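Local coordinates for protein RIF2 (Saccharomyces cerevisiae, PDB 4BJ1) that takes part in transcriptional silencing and in the regulation of telomere length, interacting with RIF1 and with the C-terminus of RAP1, at residues 143-148 with 182-187; 18-23 with 236-241; 32-37 with 216-221. All blocks are in the same frame, centred on the assembly; numbering follows the deposited sequence.

How the contacts relate
The three contacts nest like brackets along the chain: contact 2 closes the longest loop, from 18-23 to 236-241; contact 3 lies inside that loop and contact 1 inside contact 3. Contacts 1 and 3 both reach the five-stranded parallel sheet of the AAA+ fold, their centres about 25 Å apart: contact 1 pairs two of its strands, and contact 3 packs helix 32-42 on one of the two outermost strands, 213-217. Contact 2, its centre about 24 Å from that of contact 3 and about 37 Å from that of contact 1, ties helix 10-26 to a loop of the lid region. Because helices 10-26 and 32-42 are consecutive, the N-terminal part of the chain touches both lid and sheet.

Contact 1: 143-148 with 182-187; sequences IDHIVY and NNIAFK
His145 N reaches Asn183 O at 2.8 Å, the first of four backbone hydrogen bonds that zip strand 145-148 to strand 184-187 in parallel. Ala185 then straddles the gap between two residues of the other strand: its N gives to His145 O, and its O accepts a nearly straight hydrogen bond of 2.9 Å from Val147 N. Lys187 N closes the run on Val147 O. Ahead of the strands, Asn183 ND2 adds a side-chain bond to Asp144 OD1 (2.8 Å), striking the carboxylate from above its plane, 36° out of it, while the donor stays within its own amide plane.

On one face, Val147 CG2 meets Ile184 CG2 at 3.8 Å, a pair of beta-branched residues, which suit the extended backbone of a strand, with Val133 and Ile137 of helix 128-137 over it. The other face carries Ile146, whose CG2 lies 3.8 Å from Lys187 CG. The bend of the lysine chain at chi2 (-69°) turns it so that its buried NZ can hydrogen-bond to Asn41 O and Lys46 O.

These are inner strands of the AAA+ sheet: Ile146 and Tyr148 also pair with strand 78-83, and Phe186 with Cys48. Chemically, then, backbone amides are satisfied strand against strand, and the lysine's probable positive charge is met by carbonyl oxygens.

Contact 2: 18-23 with 236-241; sequences LQELGT and FTFDSG
Glu20 OE1 takes a strong hydrogen bond from one backbone amide of the loop 236-241 and a weak one from the next. Thr237 N comes to it at 2.7 Å with an angle of 165° at the hydrogen, on the syn side of the carboxylate, while Phe238 N adds the weak bond at 3.4 Å. The other oxygen is used as well: Thr237 OG1 donates a hydrogen bond to Glu20 OE2 at 2.8 Å, also on the syn side but 32° out of the carboxylate plane. One threonine thus binds both oxygens of the acid, by its amide and its hydroxyl, which fixes the rotation of the carboxylate. A glutamate suits the place because its chain, with CG anti to the backbone N (chi1 -156°) and extended beyond, carries the acid from the helix across to the loop.

Two phenylalanines pack beside this polar bridge. Phe236 slides past the glutamate in the opposite direction, its CD1 3.9 Å from Glu20 CB and its CE1 4.0 Å from Leu21 CB, so the apolar stem of the acid packs on an aromatic. Phe238 brings the edge of its ring near Glu20 OE1. Were Glu20 replaced by an alanine, the Thr237 amide and hydroxyl would probably lose their shared acceptor, and the loop would be freer to move against the helix.

The loop joins helices 223-233 and 243-257, and Phe236 stacks on Tyr248 of the latter. Leu21 packs on Tyr284 and Thr285 of helix 276-290, while Gln19, elsewhere on helix 10-26, hydrogen-bonds Thr23 of the second subunit. The contact therefore clasps helix 10-26 to the helical lid beside a subunit interface.

Contact 3: 32-37 with 216-221; sequences PSLSKF and FEMPIL
Phe216 packs its ring against Leu34 and Phe37 of helix 32-42, which meet it from the same side of its plane, Leu34 over the face and Phe37 displaced toward the CB end. Leu34 CD1 makes a CH-pi contact, 3.9 Å from the ring centroid of Phe216 and only 17° off the ring normal. The same leucine also brings its CB to 3.6 Å from Phe216 CZ, so it touches both the face and the far end of the phenylalanine. A leucine serves well here because its two methyls can do separate work: while CD1 covers the ring, CD2 turns to Met218 CE at 4.1 Å. The methionine, flexible and bent at chi2, lets its methyl come nearer the helix than its first side-chain bond would suggest.

Phe37, a turn further along the helix, holds its ring at 30° to that of Phe216. The centroids are 5.1 Å apart and the rings barely overlap, so the pair is a glancing aromatic contact rather than a true stack. What touches is one face of Phe37, approached by Phe216 CD1, which sits 3.7 Å from Phe37 CD2; the two side chains run past each other in opposite directions. With CG anti to the backbone N (chi1 175°), Phe37 puts its ring beside Phe216 CB and CD1. Ser33 OG, small and polar, lies at the edge of the Phe216 ring near its plane.

No hydrogen bond crosses between the segments: this is apolar helix-on-sheet packing at the edge of the parallel alpha/beta core of the AAA+ fold. Phe216, on edge strand 213-217, hydrogen-bonds through its backbone to Phe51 and Asp53 of strand 48-53. Leu34 packs on Phe52 and Phe37 on Val50 of that strand, and Ile64 of helix 58-74 meets Leu34 and Met218, so helix 32-42 bridges two strands and a helix.

Contact 1: 143-148 with 182-187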
# COMPACT_ATOMS: atom_id res chain seq x y z
N ILE A 143 21.16 23.43 5.56
CA ILE A 143 21.22 24.89 5.41
C ILE A 143 19.90 25.39 4.84
O ILE A 143 19.37 26.41 5.31
CB ILE A 143 22.45 25.33 4.57
CG1 ILE A 143 23.73 25.29 5.40
CG2 ILE A 143 22.25 26.71 3.95
CD1 ILE A 143 24.95 25.24 4.58
N ASP A 144 19.37 24.66 3.84
CA ASP A 144 18.11 24.99 3.18
C ASP A 144 16.94 24.26 3.85
O ASP A 144 17.08 23.11 4.27
CB ASP A 144 18.19 24.62 1.69
CG ASP A 144 19.27 25.34 0.92
OD1 ASP A 144 19.24 26.60 0.87
OD2 ASP A 144 20.14 24.65 0.32
N HIS A 145 15.78 24.92 3.96
CA HIS A 145 14.58 24.35 4.56
C HIS A 145 13.39 24.67 3.70
O HIS A 145 13.43 25.65 2.96
CB HIS A 145 14.33 24.94 5.96
CG HIS A 145 15.50 24.86 6.87
ND1 HIS A 145 15.70 23.77 7.70
CD2 HIS A 145 16.54 25.73 7.02
CE1 HIS A 145 16.83 24.02 8.35
NE2 HIS A 145 17.37 25.19 7.97
N ILE A 146 12.34 23.85 3.79
CA ILE A 146 11.07 24.04 3.08
C ILE A 146 9.98 23.90 4.12
O ILE A 146 9.90 22.88 4.81
CB ILE A 146 10.87 23.08 1.88
CG1 ILE A 146 11.76 23.47 0.69
CG2 ILE A 146 9.39 23.04 1.46
CD1 ILE A 146 11.85 22.40 -0.47
N VAL A 147 9.17 24.95 4.24
CA VAL A 147 8.05 24.99 5.14
C VAL A 147 6.83 24.73 4.28
O VAL A 147 6.62 25.46 3.32
CB VAL A 147 7.92 26.35 5.81
CG1 VAL A 147 7.23 26.22 7.15
CG2 VAL A 147 9.27 27.00 5.97
N TYR A 148 6.06 23.70 4.61
CA TYR A 148 4.84 23.38 3.87
C TYR A 148 3.71 23.71 4.79
O TYR A 148 3.53 23.04 5.81
CB TYR A 148 4.82 21.93 3.35
CG TYR A 148 3.46 21.27 3.27
CD1 TYR A 148 2.42 21.85 2.52
CD2 TYR A 148 3.20 20.07 3.92
CE1 TYR A 148 1.15 21.26 2.47
CE2 TYR A 148 1.95 19.46 3.84
CZ TYR A 148 0.92 20.05 3.12
OH TYR A 148 -0.30 19.42 3.05
N ASN A 182 16.70 33.78 1.84
CA ASN A 182 17.22 32.78 0.92
C ASN A 182 17.50 31.64 1.90
O ASN A 182 17.62 31.89 3.12
CB ASN A 182 18.50 33.26 0.20
CG ASN A 182 19.42 34.07 1.06
OD1 ASN A 182 19.10 35.20 1.49
ND2 ASN A 182 20.58 33.52 1.32
N ASN A 183 17.52 30.39 1.42
CA ASN A 183 17.72 29.19 2.25
C ASN A 183 16.44 28.70 2.89
O ASN A 183 16.43 27.60 3.42
CB ASN A 183 18.85 29.35 3.28
CG ASN A 183 20.17 29.74 2.66
OD1 ASN A 183 20.74 30.82 2.94
ND2 ASN A 183 20.68 28.88 1.76
N ILE A 184 15.35 29.47 2.82
CA ILE A 184 14.01 29.07 3.30
C ILE A 184 12.99 29.33 2.17
O ILE A 184 12.91 30.46 1.66
CB ILE A 184 13.55 29.73 4.64
CG1 ILE A 184 14.53 29.48 5.77
CG2 ILE A 184 12.17 29.22 5.03
CD1 ILE A 184 14.56 30.60 6.71
N ALA A 185 12.23 28.28 1.81
CA ALA A 185 11.18 28.30 0.78
C ALA A 185 9.87 27.86 1.39
O ALA A 185 9.88 27.06 2.31
CB ALA A 185 11.54 27.38 -0.38
N PHE A 186 8.75 28.39 0.89
CA PHE A 186 7.45 28.01 1.41
C PHE A 186 6.56 27.49 0.34
O PHE A 186 6.61 27.96 -0.80
CB PHE A 186 6.78 29.16 2.18
CG PHE A 186 6.43 30.41 1.40
CD1 PHE A 186 5.28 30.47 0.62
CD2 PHE A 186 7.19 31.57 1.53
CE1 PHE A 186 4.93 31.64 -0.07
CE2 PHE A 186 6.85 32.74 0.84
CZ PHE A 186 5.72 32.77 0.05
N LYS A 187 5.73 26.51 0.70
CA LYS A 187 4.76 25.89 -0.18
C LYS A 187 3.44 25.96 0.55
O LYS A 187 3.23 25.22 1.50
CB LYS A 187 5.13 24.42 -0.54
CG LYS A 187 6.61 24.17 -0.91
CD LYS A 187 7.08 24.78 -2.24
CE LYS A 187 8.53 24.43 -2.48
NZ LYS A 187 8.94 24.54 -3.90

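Contact 2: 18-23 with 236-241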
# COMPACT_ATOMS: atom_id res chain seq x y z
N LEU A 18 -5.93 -5.94 0.62
CA LEU A 18 -6.14 -4.79 1.47
C LEU A 18 -5.20 -3.65 1.16
O LEU A 18 -5.67 -2.52 0.95
CB LEU A 18 -6.12 -5.17 2.93
CG LEU A 18 -7.49 -5.60 3.41
CD1 LEU A 18 -7.41 -6.74 4.38
CD2 LEU A 18 -8.28 -4.41 3.97
N GLN A 19 -3.89 -3.95 0.97
CA GLN A 19 -2.91 -2.93 0.57
C GLN A 19 -3.21 -2.37 -0.82
O GLN A 19 -3.18 -1.16 -0.97
CB GLN A 19 -1.52 -3.51 0.61
CG GLN A 19 -0.43 -2.47 0.49
CD GLN A 19 0.74 -3.07 -0.21
OE1 GLN A 19 0.59 -3.88 -1.13
NE2 GLN A 19 1.93 -2.71 0.21
N GLU A 20 -3.57 -3.23 -1.82
CA GLU A 20 -3.85 -2.72 -3.16
C GLU A 20 -5.09 -1.89 -3.21
O GLU A 20 -5.08 -0.87 -3.89
CB GLU A 20 -3.86 -3.78 -4.25
CG GLU A 20 -3.56 -3.12 -5.59
CD GLU A 20 -3.32 -3.94 -6.84
OE1 GLU A 20 -3.30 -5.18 -6.74
OE2 GLU A 20 -3.16 -3.33 -7.93
N LEU A 21 -6.16 -2.29 -2.50
CA LEU A 21 -7.42 -1.53 -2.46
C LEU A 21 -7.10 -0.15 -1.86
O LEU A 21 -7.47 0.87 -2.45
CB LEU A 21 -8.49 -2.33 -1.69
CG LEU A 21 -9.95 -1.82 -1.71
CD1 LEU A 21 -10.57 -1.85 -3.12
CD2 LEU A 21 -10.79 -2.67 -0.79
N GLY A 22 -6.26 -0.13 -0.81
CA GLY A 22 -5.77 1.10 -0.20
C GLY A 22 -5.08 1.99 -1.21
O GLY A 22 -5.48 3.13 -1.43
N THR A 23 -4.09 1.44 -1.90
CA THR A 23 -3.33 2.07 -2.98
C THR A 23 -4.21 2.57 -4.13
O THR A 23 -4.05 3.71 -4.56
CB THR A 23 -2.25 1.10 -3.45
OG1 THR A 23 -1.37 0.90 -2.35
CG2 THR A 23 -1.47 1.60 -4.63
N PHE A 236 -7.27 -6.22 -8.95
CA PHE A 236 -5.95 -6.32 -8.36
C PHE A 236 -4.91 -6.81 -9.35
O PHE A 236 -5.22 -7.57 -10.27
CB PHE A 236 -5.98 -7.16 -7.09
CG PHE A 236 -6.96 -6.71 -6.04
CD1 PHE A 236 -7.09 -5.36 -5.71
CD2 PHE A 236 -7.74 -7.63 -5.34
CE1 PHE A 236 -8.00 -4.94 -4.73
CE2 PHE A 236 -8.65 -7.22 -4.37
CZ PHE A 236 -8.77 -5.87 -4.07
N THR A 237 -3.66 -6.35 -9.15
CA THR A 237 -2.53 -6.64 -10.01
C THR A 237 -1.36 -7.38 -9.37
O THR A 237 -0.39 -7.70 -10.08
CB THR A 237 -2.02 -5.35 -10.66
OG1 THR A 237 -1.36 -4.55 -9.68
CG2 THR A 237 -3.11 -4.58 -11.41
N PHE A 238 -1.44 -7.67 -8.05
CA PHE A 238 -0.36 -8.40 -7.36
C PHE A 238 -0.34 -9.87 -7.83
O PHE A 238 -1.39 -10.35 -8.25
CB PHE A 238 -0.50 -8.30 -5.83
CG PHE A 238 -1.80 -8.82 -5.28
CD1 PHE A 238 -1.94 -10.17 -4.97
CD2 PHE A 238 -2.87 -7.96 -5.05
CE1 PHE A 238 -3.15 -10.66 -4.46
CE2 PHE A 238 -4.04 -8.44 -4.48
CZ PHE A 238 -4.19 -9.79 -4.22
N ASP A 239 0.80 -10.59 -7.76
CA ASP A 239 0.90 -11.99 -8.24
C ASP A 239 0.28 -12.09 -9.64
O ASP A 239 -0.72 -12.79 -9.83
CB ASP A 239 0.27 -13.05 -7.30
CG ASP A 239 0.62 -12.92 -5.83
OD1 ASP A 239 1.80 -12.71 -5.53
OD2 ASP A 239 -0.31 -13.05 -4.98
N SER A 240 0.82 -11.31 -10.59
CA SER A 240 0.30 -11.34 -11.94
C SER A 240 0.59 -12.70 -12.53
O SER A 240 1.66 -13.26 -12.29
CB SER A 240 0.87 -10.22 -12.79
OG SER A 240 0.25 -9.00 -12.39
N GLY A 241 -0.43 -13.26 -13.17
CA GLY A 241 -0.38 -14.56 -13.82
C GLY A 241 -0.91 -15.71 -13.00
O GLY A 241 -1.17 -16.79 -13.55

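Contact 3: 32-37 with 216-221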
# COMPACT_ATOMS: atom_id res chain seq x y z
N PRO A 32 -3.29 12.48 -14.65
CA PRO A 32 -1.82 12.41 -14.80
C PRO A 32 -1.13 13.77 -14.75
O PRO A 32 0.04 13.85 -14.36
CB PRO A 32 -1.64 11.74 -16.16
CG PRO A 32 -2.90 12.00 -16.89
CD PRO A 32 -3.96 11.95 -15.86
N SER A 33 -1.86 14.82 -15.14
CA SER A 33 -1.41 16.21 -15.13
C SER A 33 -1.07 16.67 -13.71
O SER A 33 -0.20 17.53 -13.57
CB SER A 33 -2.49 17.11 -15.73
OG SER A 33 -3.79 16.74 -15.31
N LEU A 34 -1.71 16.08 -12.68
CA LEU A 34 -1.49 16.43 -11.27
C LEU A 34 -0.13 16.01 -10.74
O LEU A 34 0.56 16.83 -10.13
CB LEU A 34 -2.62 15.89 -10.36
CG LEU A 34 -2.46 16.08 -8.85
CD1 LEU A 34 -2.57 17.54 -8.45
CD2 LEU A 34 -3.45 15.23 -8.10
N SER A 35 0.25 14.73 -10.93
CA SER A 35 1.54 14.17 -10.49
C SER A 35 2.71 15.05 -10.97
O SER A 35 3.58 15.41 -10.18
CB SER A 35 1.69 12.74 -10.98
OG SER A 35 0.44 12.10 -11.17
N LYS A 36 2.67 15.46 -12.25
CA LYS A 36 3.66 16.35 -12.86
C LYS A 36 3.57 17.75 -12.23
O LYS A 36 4.61 18.35 -11.95
CB LYS A 36 3.47 16.41 -14.39
N PHE A 37 2.34 18.27 -11.99
CA PHE A 37 2.11 19.59 -11.40
C PHE A 37 2.71 19.68 -10.01
O PHE A 37 3.24 20.72 -9.63
CB PHE A 37 0.60 19.93 -11.35
CG PHE A 37 0.25 21.22 -10.65
CD1 PHE A 37 0.53 22.45 -11.25
CD2 PHE A 37 -0.35 21.22 -9.40
CE1 PHE A 37 0.21 23.64 -10.60
CE2 PHE A 37 -0.67 22.41 -8.76
CZ PHE A 37 -0.39 23.62 -9.36
N PHE A 216 -5.00 24.46 -9.35
CA PHE A 216 -5.23 23.14 -9.90
C PHE A 216 -6.71 22.76 -9.82
O PHE A 216 -7.25 22.57 -8.72
CB PHE A 216 -4.31 22.06 -9.32
CG PHE A 216 -4.30 20.85 -10.23
CD1 PHE A 216 -3.46 20.81 -11.34
CD2 PHE A 216 -5.17 19.79 -10.02
CE1 PHE A 216 -3.48 19.71 -12.21
CE2 PHE A 216 -5.19 18.69 -10.89
CZ PHE A 216 -4.35 18.66 -11.98
N GLU A 217 -7.35 22.68 -10.99
CA GLU A 217 -8.77 22.36 -11.15
C GLU A 217 -8.97 20.85 -11.19
O GLU A 217 -8.61 20.18 -12.17
CB GLU A 217 -9.34 23.05 -12.41
CG GLU A 217 -10.85 23.22 -12.41
CD GLU A 217 -11.42 24.26 -11.46
OE1 GLU A 217 -10.89 25.40 -11.42
OE2 GLU A 217 -12.44 23.95 -10.80
N MET A 218 -9.54 20.31 -10.12
CA MET A 218 -9.82 18.89 -9.99
C MET A 218 -10.92 18.52 -11.00
O MET A 218 -12.01 19.10 -10.97
CB MET A 218 -10.19 18.55 -8.55
CG MET A 218 -9.60 17.26 -8.07
SD MET A 218 -7.80 17.23 -8.17
CE MET A 218 -7.52 15.49 -8.05
N PRO A 219 -10.61 17.61 -11.96
CA PRO A 219 -11.60 17.27 -13.00
C PRO A 219 -12.86 16.58 -12.48
O PRO A 219 -12.78 15.68 -11.63
CB PRO A 219 -10.81 16.37 -13.95
CG PRO A 219 -9.75 15.73 -13.07
CD PRO A 219 -9.35 16.85 -12.13
N ILE A 220 -14.02 17.01 -12.99
CA ILE A 220 -15.31 16.42 -12.63
C ILE A 220 -15.42 15.22 -13.56
O ILE A 220 -15.35 15.39 -14.79
CB ILE A 220 -16.52 17.39 -12.82
CG1 ILE A 220 -16.23 18.85 -12.35
CG2 ILE A 220 -17.81 16.84 -12.18
CD1 ILE A 220 -15.94 19.10 -10.87
N LEU A 221 -15.53 14.01 -12.99
CA LEU A 221 -15.63 12.83 -13.83
C LEU A 221 -17.04 12.67 -14.34
O LEU A 221 -18.00 12.99 -13.63
CB LEU A 221 -15.21 11.55 -13.08
CG LEU A 221 -13.75 11.38 -12.66
CD1 LEU A 221 -13.54 10.04 -12.00
CD2 LEU A 221 -12.80 11.48 -13.84